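Local coordinates for Lmo0488 protein (Listeria monocytogenes serovar 1/2a, PDB 5TED) that binds shikimate through its effector-binding domain and, as a LysR-type transcriptional regulator, activates protocatechuate biosynthesis genes in response, at residues K54-I59 / P191-F196; C60-N65 / I69-L74; S104-S109 / V142-V147. All blocks are in the same frame, centred on the assembly; numbering follows the deposited sequence.

How the interactions relate
All three contacts lie in the LysR effector-binding domain, which has the two-lobed fold of periplasmic binding proteins. Interactions 1 and 2 share one lobe and its mixed sheet. Their centres are about 15 Å apart, and they meet where Ile59 CD1 packs on Leu74 CD2 at 3.8 Å. Interaction 2 joins neighbouring parts of the chain, whereas the segments of interaction 1 bracket the other two contacts in sequence. Interaction 3 opens after interaction 2 has closed and sits across the chain's centre, its centre about 33 Å from that of interaction 1 and about 26 Å from that of interaction 2. Shikimate lies between the lobes, touched by residues of interactions 2 and 3.

Interaction 1. Residues K54-I59 / P191-F196; sequences KFDLAI and PASKAF
In one α/β lobe of the domain, the mixed sheet meets the C-terminal helix 191-208 where Leu57 and Asp56 touch Ser193 and Phe196. Leu57 begins the strand 57-60, and one methyl carries most of the contact. With chi2 at 169°, its CD1 lies anti to CA and is carried out toward the helix. Leu57 CD1 arrives at the rim of the Phe196 ring, close to the ring plane, 3.7 Å from Phe196 CD2. Leu57 CD1 also lies 3.6 Å from the backbone O of Ser193, so it sits against both the helix backbone and the aromatic edge.

Phe196 has its CG anti to the backbone N (chi1 -177°), which carries the ring toward Leu57 and Ile5 of strand 4-10; it also meets Phe25 and Phe36 edge-to-face. One turn earlier, Ser193 brings its OG to 3.5 Å from Asp56 CB. This is a contact with the aliphatic part of the aspartate; the carboxylate is engaged elsewhere, its OD2 accepting a hydrogen bond from the backbone N of Asp6. No hydrogen bond links the two segments, and the join is essentially one of shape.

Side chains alternate along the strand. Leu57 and, more distantly, Ile59 point toward helix 191-208, while Ala58 packs on Ile46 and Leu50 of helix 43-51 across the sheet. Ile5 also touches Ser193. A sheet with helices on both faces is the α/β sandwich of a periplasmic-binding-protein lobe.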
loop_
_atom_site.group_PDB
_atom_site.type_symbol
_atom_site.label_atom_id
_atom_site.label_comp_id
_atom_site.label_asym_id
_atom_site.label_seq_id
_atom_site.Cartn_x
_atom_site.Cartn_y
_atom_site.Cartn_z
ATOM N N LYS A 54 2.642 -18.200 -9.383
ATOM C CA LYS A 54 2.714 -16.812 -9.828
ATOM C C LYS A 54 3.964 -16.134 -9.287
ATOM O O LYS A 54 4.573 -15.299 -9.970
ATOM C CB LYS A 54 1.464 -16.045 -9.399
ATOM C CG LYS A 54 0.266 -16.271 -10.300
ATOM C CD LYS A 54 -0.796 -15.203 -10.076
ATOM C CE LYS A 54 -1.887 -15.259 -11.140
ATOM N NZ LYS A 54 -2.519 -16.603 -11.219
ATOM N N PHE A 55 4.349 -16.469 -8.054
ATOM C CA PHE A 55 5.582 -16.008 -7.433
ATOM C C PHE A 55 6.590 -17.156 -7.408
ATOM O O PHE A 55 6.229 -18.304 -7.121
ATOM C CB PHE A 55 5.346 -15.517 -5.980
ATOM C CG PHE A 55 4.233 -14.511 -5.829
ATOM C CD1 PHE A 55 3.864 -13.688 -6.878
ATOM C CD2 PHE A 55 3.548 -14.397 -4.620
ATOM C CE1 PHE A 55 2.828 -12.756 -6.730
ATOM C CE2 PHE A 55 2.517 -13.486 -4.470
ATOM C CZ PHE A 55 2.157 -12.656 -5.521
ATOM N N ASP A 56 7.850 -16.846 -7.727
ATOM C CA ASP A 56 8.951 -17.784 -7.509
ATOM C C ASP A 56 9.324 -17.858 -6.029
ATOM O O ASP A 56 9.700 -18.922 -5.523
ATOM C CB ASP A 56 10.169 -17.368 -8.333
ATOM C CG ASP A 56 9.887 -17.368 -9.820
ATOM O OD1 ASP A 56 9.487 -18.439 -10.334
ATOM O OD2 ASP A 56 10.055 -16.303 -10.467
ATOM N N LEU A 57 9.240 -16.724 -5.339
ATOM C CA LEU A 57 9.608 -16.601 -3.933
ATOM C C LEU A 57 8.678 -15.585 -3.294
ATOM O O LEU A 57 8.182 -14.681 -3.970
ATOM C CB LEU A 57 11.053 -16.117 -3.744
ATOM C CG LEU A 57 12.198 -16.913 -4.385
ATOM C CD1 LEU A 57 13.517 -16.147 -4.333
ATOM C CD2 LEU A 57 12.335 -18.269 -3.712
ATOM N N ALA A 58 8.488 -15.698 -1.981
ATOM C CA ALA A 58 7.674 -14.722 -1.278
ATOM C C ALA A 58 8.353 -14.335 0.027
ATOM O O ALA A 58 9.158 -15.085 0.579
ATOM C CB ALA A 58 6.264 -15.248 -1.002
ATOM N N ILE A 59 8.037 -13.134 0.493
ATOM C CA ILE A 59 8.444 -12.649 1.800
ATOM C C ILE A 59 7.169 -12.331 2.569
ATOM O O ILE A 59 6.418 -11.422 2.174
ATOM C CB ILE A 59 9.341 -11.404 1.693
ATOM C CG1 ILE A 59 10.613 -11.732 0.878
ATOM C CG2 ILE A 59 9.657 -10.873 3.104
ATOM C CD1 ILE A 59 11.506 -10.507 0.569
ATOM N N PRO A 191 18.007 -21.052 -11.524
ATOM C CA PRO A 191 19.314 -20.595 -11.036
ATOM C C PRO A 191 19.273 -19.186 -10.469
ATOM O O PRO A 191 19.891 -18.930 -9.429
ATOM C CB PRO A 191 20.204 -20.709 -12.280
ATOM C CG PRO A 191 19.562 -21.806 -13.087
ATOM C CD PRO A 191 18.091 -21.609 -12.890
ATOM N N ALA A 192 18.558 -18.262 -11.121
ATOM C CA ALA A 192 18.446 -16.898 -10.606
ATOM C C ALA A 192 17.699 -16.862 -9.278
ATOM O O ALA A 192 18.141 -16.198 -8.328
ATOM C CB ALA A 192 17.746 -16.005 -11.635
ATOM N N SER A 193 16.563 -17.575 -9.187
ATOM C CA SER A 193 15.776 -17.558 -7.953
ATOM C C SER A 193 16.553 -18.173 -6.808
ATOM O O SER A 193 16.499 -17.682 -5.677
ATOM C CB SER A 193 14.446 -18.302 -8.121
ATOM O OG SER A 193 13.610 -17.654 -9.055
ATOM N N LYS A 194 17.253 -19.275 -7.079
ATOM C CA LYS A 194 18.095 -19.885 -6.060
ATOM C C LYS A 194 19.199 -18.934 -5.618
ATOM O O LYS A 194 19.458 -18.782 -4.421
ATOM C CB LYS A 194 18.665 -21.200 -6.594
ATOM C CG LYS A 194 19.768 -21.809 -5.747
ATOM C CD LYS A 194 19.254 -22.306 -4.406
ATOM C CE LYS A 194 20.346 -23.036 -3.630
ATOM N NZ LYS A 194 19.953 -23.260 -2.207
ATOM N N ALA A 195 19.845 -18.261 -6.566
ATOM C CA ALA A 195 20.886 -17.319 -6.193
ATOM C C ALA A 195 20.316 -16.230 -5.299
ATOM O O ALA A 195 20.926 -15.869 -4.288
ATOM C CB ALA A 195 21.541 -16.716 -7.437
ATOM N N PHE A 196 19.122 -15.727 -5.631
ATOM C CA PHE A 196 18.533 -14.685 -4.805
ATOM C C PHE A 196 18.099 -15.208 -3.439
ATOM O O PHE A 196 18.276 -14.519 -2.426
ATOM C CB PHE A 196 17.348 -14.042 -5.508
ATOM C CG PHE A 196 16.761 -12.907 -4.727
ATOM C CD1 PHE A 196 17.408 -11.679 -4.692
ATOM C CD2 PHE A 196 15.579 -13.072 -4.011
ATOM C CE1 PHE A 196 16.892 -10.618 -3.968
ATOM C CE2 PHE A 196 15.043 -12.015 -3.284
ATOM C CZ PHE A 196 15.708 -10.789 -3.253
#

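Interaction 2. Residues C60-N65 / I69-L74; sequences CSYVEN and IEFLPL. With SKM ((3R,4S,5R)-3,4,5-trihydroxycyclohex-1-ene-1-carboxylic acid), chain D.
Tyr62 turns the edge of its ring onto the face of Phe71 in a T-shaped pair, with centroids 5.0 Å apart and planes at 70°. The leading atom is Tyr62 CD1, 3.6 Å from Phe71 CD1. It gets there because CG stands anti to the backbone N (chi1 179°), which brings the tyrosine ring across to Phe71 although its CB does not point at the strand.

Phe71 is the middle of the contact. Its CG is anti to the carbonyl carbon (chi1 -62°), and the ring projects from strand 69-84 into the bend of segment 60-65. Val63 N lies over the same face as Tyr62 CD1, 3.8 Å from Phe71 CZ. On the opposite face sits CG2 of Ile69, 3.5 Å above the plane and shifted toward the rim, so the phenyl ring is sandwiched between its own strand and the loop. Cys60 SG comes to the ring edge, 4.2 Å from Phe71 CE2, and Ser61 O approaches that same carbon to 3.5 Å. Beyond the segments, Tyr180 and Ala182 also touch the phenylalanine.

Ser61 faces the other way. Its CB leaves the strand behind, and OG donates a short hydrogen bond of 2.5 Å to O3 of the shikimate carboxylate. Arg177 NH1 bonds to this hydroxyl too, while Thr43 OG1 is bonded to Ser61 N and to the ligand. Thus the loop backed by Phe71 presents a serine to the carboxylate end of the effector, at the interlobe cleft where LysR-type regulators bind their small molecules.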
loop_
_atom_site.group_PDB
_atom_site.type_symbol
_atom_site.label_atom_id
_atom_site.label_comp_id
_atom_site.label_asym_id
_atom_site.label_seq_id
_atom_site.Cartn_x
_atom_site.Cartn_y
_atom_site.Cartn_z
ATOM N N CYS A 60 6.918 -13.063 3.654
ATOM C CA CYS A 60 5.617 -12.939 4.312
ATOM C C CYS A 60 5.680 -13.515 5.729
ATOM O O CYS A 60 6.748 -13.892 6.228
ATOM C CB CYS A 60 4.524 -13.624 3.476
ATOM S SG CYS A 60 4.727 -15.410 3.363
ATOM N N SER A 61 4.517 -13.561 6.386
ATOM C CA SER A 61 4.390 -14.123 7.724
ATOM C C SER A 61 4.363 -15.645 7.657
ATOM O O SER A 61 3.945 -16.243 6.658
ATOM C CB SER A 61 3.105 -13.640 8.413
ATOM O OG SER A 61 3.113 -12.225 8.600
ATOM N N TYR A 62 4.808 -16.272 8.736
ATOM C CA TYR A 62 4.647 -17.712 8.873
ATOM C C TYR A 62 3.167 -18.071 8.951
ATOM O O TYR A 62 2.370 -17.349 9.556
ATOM C CB TYR A 62 5.377 -18.198 10.125
ATOM C CG TYR A 62 5.259 -19.687 10.373
ATOM C CD1 TYR A 62 5.980 -20.596 9.608
ATOM C CD2 TYR A 62 4.440 -20.186 11.377
ATOM C CE1 TYR A 62 5.883 -21.963 9.827
ATOM C CE2 TYR A 62 4.342 -21.560 11.608
ATOM C CZ TYR A 62 5.065 -22.435 10.827
ATOM O OH TYR A 62 4.973 -23.789 11.035
ATOM N N VAL A 63 2.798 -19.203 8.354
ATOM C CA VAL A 63 1.426 -19.694 8.389
ATOM C C VAL A 63 1.463 -21.150 8.820
ATOM O O VAL A 63 2.152 -21.965 8.204
ATOM C CB VAL A 63 0.715 -19.548 7.026
ATOM C CG1 VAL A 63 -0.709 -20.116 7.105
ATOM C CG2 VAL A 63 0.668 -18.106 6.607
ATOM N N GLU A 64 0.721 -21.477 9.875
ATOM C CA GLU A 64 0.703 -22.845 10.359
ATOM C C GLU A 64 -0.045 -23.754 9.392
ATOM O O GLU A 64 -0.930 -23.317 8.647
ATOM C CB GLU A 64 0.077 -22.902 11.752
ATOM C CG GLU A 64 1.117 -22.874 12.843
ATOM C CD GLU A 64 0.512 -22.954 14.223
ATOM O OE1 GLU A 64 -0.499 -23.670 14.395
ATOM O OE2 GLU A 64 1.050 -22.295 15.135
ATOM N N ASN A 65 0.340 -25.034 9.402
ATOM C CA ASN A 65 -0.321 -26.077 8.616
ATOM C C ASN A 65 -0.225 -25.805 7.120
ATOM O O ASN A 65 -1.192 -25.965 6.377
ATOM C CB ASN A 65 -1.776 -26.246 9.045
ATOM C CG ASN A 65 -1.908 -27.155 10.232
ATOM O OD1 ASN A 65 -1.886 -26.704 11.376
ATOM N ND2 ASN A 65 -2.031 -28.450 9.972
ATOM N N ILE A 69 4.951 -25.473 1.996
ATOM C CA ILE A 69 5.704 -24.228 1.917
ATOM C C ILE A 69 6.839 -24.284 2.923
ATOM O O ILE A 69 6.631 -24.655 4.084
ATOM C CB ILE A 69 4.805 -23.007 2.161
ATOM C CG1 ILE A 69 3.747 -22.926 1.058
ATOM C CG2 ILE A 69 5.633 -21.741 2.152
ATOM C CD1 ILE A 69 2.773 -21.834 1.239
ATOM N N GLU A 70 8.036 -23.934 2.473
ATOM C CA GLU A 70 9.189 -23.807 3.350
ATOM C C GLU A 70 9.317 -22.357 3.786
ATOM O O GLU A 70 9.425 -21.467 2.942
ATOM C CB GLU A 70 10.455 -24.249 2.629
ATOM C CG GLU A 70 11.704 -23.951 3.406
ATOM C CD GLU A 70 12.941 -24.128 2.585
ATOM O OE1 GLU A 70 13.223 -23.279 1.717
ATOM O OE2 GLU A 70 13.633 -25.130 2.807
ATOM N N PHE A 71 9.318 -22.117 5.095
ATOM C CA PHE A 71 9.508 -20.784 5.656
ATOM C C PHE A 71 10.876 -20.734 6.330
ATOM O O PHE A 71 11.167 -21.574 7.186
ATOM C CB PHE A 71 8.421 -20.450 6.681
ATOM C CG PHE A 71 7.017 -20.410 6.122
ATOM C CD1 PHE A 71 6.230 -21.559 6.109
ATOM C CD2 PHE A 71 6.475 -19.227 5.641
ATOM C CE1 PHE A 71 4.920 -21.535 5.617
ATOM C CE2 PHE A 71 5.157 -19.187 5.154
ATOM C CZ PHE A 71 4.386 -20.352 5.140
ATOM N N LEU A 72 11.725 -19.792 5.919
ATOM C CA LEU A 72 13.028 -19.592 6.545
ATOM C C LEU A 72 13.143 -18.156 7.041
ATOM O O LEU A 72 12.804 -17.217 6.302
ATOM C CB LEU A 72 14.193 -19.914 5.579
ATOM C CG LEU A 72 14.283 -21.395 5.169
ATOM C CD1 LEU A 72 15.327 -21.595 4.126
ATOM C CD2 LEU A 72 14.615 -22.248 6.369
ATOM N N PRO A 73 13.640 -17.940 8.259
ATOM C CA PRO A 73 13.630 -16.588 8.832
ATOM C C PRO A 73 14.446 -15.625 7.978
ATOM O O PRO A 73 15.543 -15.951 7.524
ATOM C CB PRO A 73 14.248 -16.791 10.225
ATOM C CG PRO A 73 15.037 -18.053 10.119
ATOM C CD PRO A 73 14.308 -18.919 9.132
ATOM N N LEU A 74 13.884 -14.441 7.724
ATOM C CA LEU A 74 14.556 -13.432 6.908
ATOM C C LEU A 74 14.786 -12.132 7.658
ATOM O O LEU A 74 15.915 -11.631 7.669
ATOM C CB LEU A 74 13.762 -13.151 5.621
ATOM C CG LEU A 74 14.354 -12.047 4.725
ATOM C CD1 LEU A 74 15.697 -12.453 4.130
ATOM C CD2 LEU A 74 13.357 -11.684 3.614
HETATM O O12 SKM D . 1.255 -5.022 5.774
HETATM C C8 SKM D . 0.204 -5.375 6.668
HETATM C C6 SKM D . -0.676 -6.258 6.091
HETATM O O7 SKM D . -1.721 -6.616 6.993
HETATM C C5 SKM D . 0.023 -7.684 5.633
HETATM C C4 SKM D . 0.812 -8.302 6.705
HETATM C C1 SKM D . 1.196 -9.789 6.667
HETATM O O2 SKM D . 0.536 -10.570 5.923
HETATM O O3 SKM D . 2.147 -10.221 7.387
HETATM C C10 SKM D . 1.341 -7.382 7.906
HETATM C C9 SKM D . 0.873 -6.040 8.067
HETATM O O11 SKM D . 1.931 -5.256 8.452
#

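Interaction 3. Residues S104-S109 / V142-V147; sequences SYIFFS and VGLVSV. With SKM ((3R,4S,5R)-3,4,5-trihydroxycyclohex-1-ene-1-carboxylic acid), chain D.
Ile106 of strand 104-108 points its side chain at Leu144 and Val145 of helix 138-146, joining sheet to helix in the second Rossmann-like lobe of the effector-binding domain. The isoleucine and leucine side chains run at a slant to each other, and the isoleucine meets its partner near the root, with Ile106 CD1 3.5 Å from Leu144 CB, a tight carbon pair. A chi2 of 145°, well off a staggered value, places that methyl in the angle between the two helix residues. Ile106 CD1 also lies 3.6 Å from Val145 N and 3.7 Å from Val145 CG2.

Val135, on the parallel neighbour strand 130-135, touches both Ile106 and Leu144 and so continues this apolar layer. Phe107, the next residue along, packs instead on helix 115-124. Leu144 additionally meets Phe38 of the second subunit, which brings this side of the helix close to the dimer contact.

Further along the strand, Phe108 is directed to the effector pocket and packs on Pro155, another pocket residue. Phe108 CE1 lies 3.7 Å from shikimate C9, and Phe108 CD1 3.4 Å from its hydroxyl oxygen O7, which stands obliquely to the ring.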
loop_
_atom_site.group_PDB
_atom_site.type_symbol
_atom_site.label_atom_id
_atom_site.label_comp_id
_atom_site.label_asym_id
_atom_site.label_seq_id
_atom_site.Cartn_x
_atom_site.Cartn_y
_atom_site.Cartn_z
ATOM N N SER A 104 -10.828 2.192 21.200
ATOM C CA SER A 104 -11.262 1.553 19.959
ATOM C C SER A 104 -10.110 1.401 18.961
ATOM O O SER A 104 -9.400 2.369 18.656
ATOM C CB SER A 104 -12.400 2.349 19.318
ATOM O OG SER A 104 -12.794 1.737 18.104
ATOM N N TYR A 105 -9.963 0.193 18.409
ATOM C CA TYR A 105 -8.865 -0.126 17.511
ATOM C C TYR A 105 -9.250 0.024 16.049
ATOM O O TYR A 105 -10.388 -0.242 15.643
ATOM C CB TYR A 105 -8.383 -1.560 17.724
ATOM C CG TYR A 105 -7.296 -1.677 18.749
ATOM C CD1 TYR A 105 -7.608 -1.767 20.104
ATOM C CD2 TYR A 105 -5.959 -1.712 18.369
ATOM C CE1 TYR A 105 -6.619 -1.871 21.061
ATOM C CE2 TYR A 105 -4.960 -1.831 19.311
ATOM C CZ TYR A 105 -5.299 -1.920 20.653
ATOM O OH TYR A 105 -4.314 -2.014 21.583
ATOM N N ILE A 106 -8.260 0.440 15.270
ATOM C CA ILE A 106 -8.193 0.193 13.838
ATOM C C ILE A 106 -7.371 -1.085 13.731
ATOM O O ILE A 106 -6.156 -1.074 13.950
ATOM C CB ILE A 106 -7.539 1.355 13.091
ATOM C CG1 ILE A 106 -8.383 2.626 13.248
ATOM C CG2 ILE A 106 -7.318 0.990 11.618
ATOM C CD1 ILE A 106 -7.552 3.868 13.322
ATOM N N PHE A 107 -8.046 -2.195 13.457
ATOM C CA PHE A 107 -7.487 -3.537 13.549
ATOM C C PHE A 107 -7.131 -4.067 12.166
ATOM O O PHE A 107 -7.738 -3.679 11.164
ATOM C CB PHE A 107 -8.502 -4.477 14.213
ATOM C CG PHE A 107 -7.921 -5.372 15.284
ATOM C CD1 PHE A 107 -7.488 -4.846 16.484
ATOM C CD2 PHE A 107 -7.851 -6.750 15.097
ATOM C CE1 PHE A 107 -6.980 -5.675 17.484
ATOM C CE2 PHE A 107 -7.336 -7.577 16.076
ATOM C CZ PHE A 107 -6.897 -7.036 17.276
ATOM N N PHE A 108 -6.129 -4.947 12.111
ATOM C CA PHE A 108 -5.819 -5.619 10.854
ATOM C C PHE A 108 -6.910 -6.616 10.494
ATOM O O PHE A 108 -7.425 -7.331 11.358
ATOM C CB PHE A 108 -4.478 -6.348 10.945
ATOM C CG PHE A 108 -3.286 -5.441 10.785
ATOM C CD1 PHE A 108 -2.999 -4.856 9.565
ATOM C CD2 PHE A 108 -2.474 -5.143 11.875
ATOM C CE1 PHE A 108 -1.909 -4.000 9.423
ATOM C CE2 PHE A 108 -1.395 -4.290 11.737
ATOM C CZ PHE A 108 -1.109 -3.724 10.514
ATOM N N SER A 109 -7.257 -6.671 9.208
ATOM C CA SER A 109 -8.243 -7.637 8.736
ATOM C C SER A 109 -7.684 -9.057 8.816
ATOM O O SER A 109 -6.488 -9.273 9.007
ATOM C CB SER A 109 -8.651 -7.336 7.297
ATOM O OG SER A 109 -7.509 -7.380 6.469
ATOM N N VAL A 142 -2.232 3.845 9.765
ATOM C CA VAL A 142 -1.735 5.038 10.443
ATOM C C VAL A 142 -2.465 6.289 9.944
ATOM O O VAL A 142 -2.656 7.258 10.703
ATOM C CB VAL A 142 -0.205 5.156 10.310
ATOM C CG1 VAL A 142 0.228 5.348 8.864
ATOM C CG2 VAL A 142 0.308 6.285 11.224
ATOM N N GLY A 143 -2.933 6.277 8.694
ATOM C CA GLY A 143 -3.737 7.390 8.209
ATOM C C GLY A 143 -4.947 7.639 9.090
ATOM O O GLY A 143 -5.231 8.778 9.473
ATOM N N LEU A 144 -5.657 6.567 9.458
ATOM C CA LEU A 144 -6.840 6.714 10.302
ATOM C C LEU A 144 -6.465 7.035 11.746
ATOM O O LEU A 144 -7.188 7.793 12.414
ATOM C CB LEU A 144 -7.707 5.453 10.230
ATOM C CG LEU A 144 -8.407 5.236 8.881
ATOM C CD1 LEU A 144 -8.883 3.801 8.781
ATOM C CD2 LEU A 144 -9.580 6.201 8.733
ATOM N N VAL A 145 -5.344 6.498 12.250
ATOM C CA VAL A 145 -4.934 6.875 13.604
ATOM C C VAL A 145 -4.655 8.365 13.661
ATOM O O VAL A 145 -4.990 9.042 14.639
ATOM C CB VAL A 145 -3.702 6.077 14.078
ATOM C CG1 VAL A 145 -3.322 6.546 15.482
ATOM C CG2 VAL A 145 -3.982 4.606 14.105
ATOM N N SER A 146 -4.070 8.902 12.583
ATOM C CA SER A 146 -3.667 10.298 12.529
ATOM C C SER A 146 -4.849 11.258 12.635
ATOM O O SER A 146 -4.663 12.408 13.058
ATOM C CB SER A 146 -2.914 10.545 11.216
ATOM O OG SER A 146 -2.162 11.740 11.269
ATOM N N VAL A 147 -6.054 10.821 12.276
ATOM C CA VAL A 147 -7.253 11.626 12.481
ATOM C C VAL A 147 -8.003 11.182 13.736
ATOM O O VAL A 147 -9.181 11.502 13.907
ATOM C CB VAL A 147 -8.163 11.628 11.238
ATOM C CG1 VAL A 147 -7.441 12.269 10.042
ATOM C CG2 VAL A 147 -8.619 10.229 10.890
HETATM O O12 SKM D . 1.255 -5.022 5.774
HETATM C C8 SKM D . 0.204 -5.375 6.668
HETATM C C6 SKM D . -0.676 -6.258 6.091
HETATM O O7 SKM D . -1.721 -6.616 6.993
HETATM C C5 SKM D . 0.023 -7.684 5.633
HETATM C C4 SKM D . 0.812 -8.302 6.705
HETATM C C1 SKM D . 1.196 -9.789 6.667
HETATM O O2 SKM D . 0.536 -10.570 5.923
HETATM O O3 SKM D . 2.147 -10.221 7.387
HETATM C C10 SKM D . 1.341 -7.382 7.906
HETATM C C9 SKM D . 0.873 -6.040 8.067
HETATM O O11 SKM D . 1.931 -5.256 8.452
#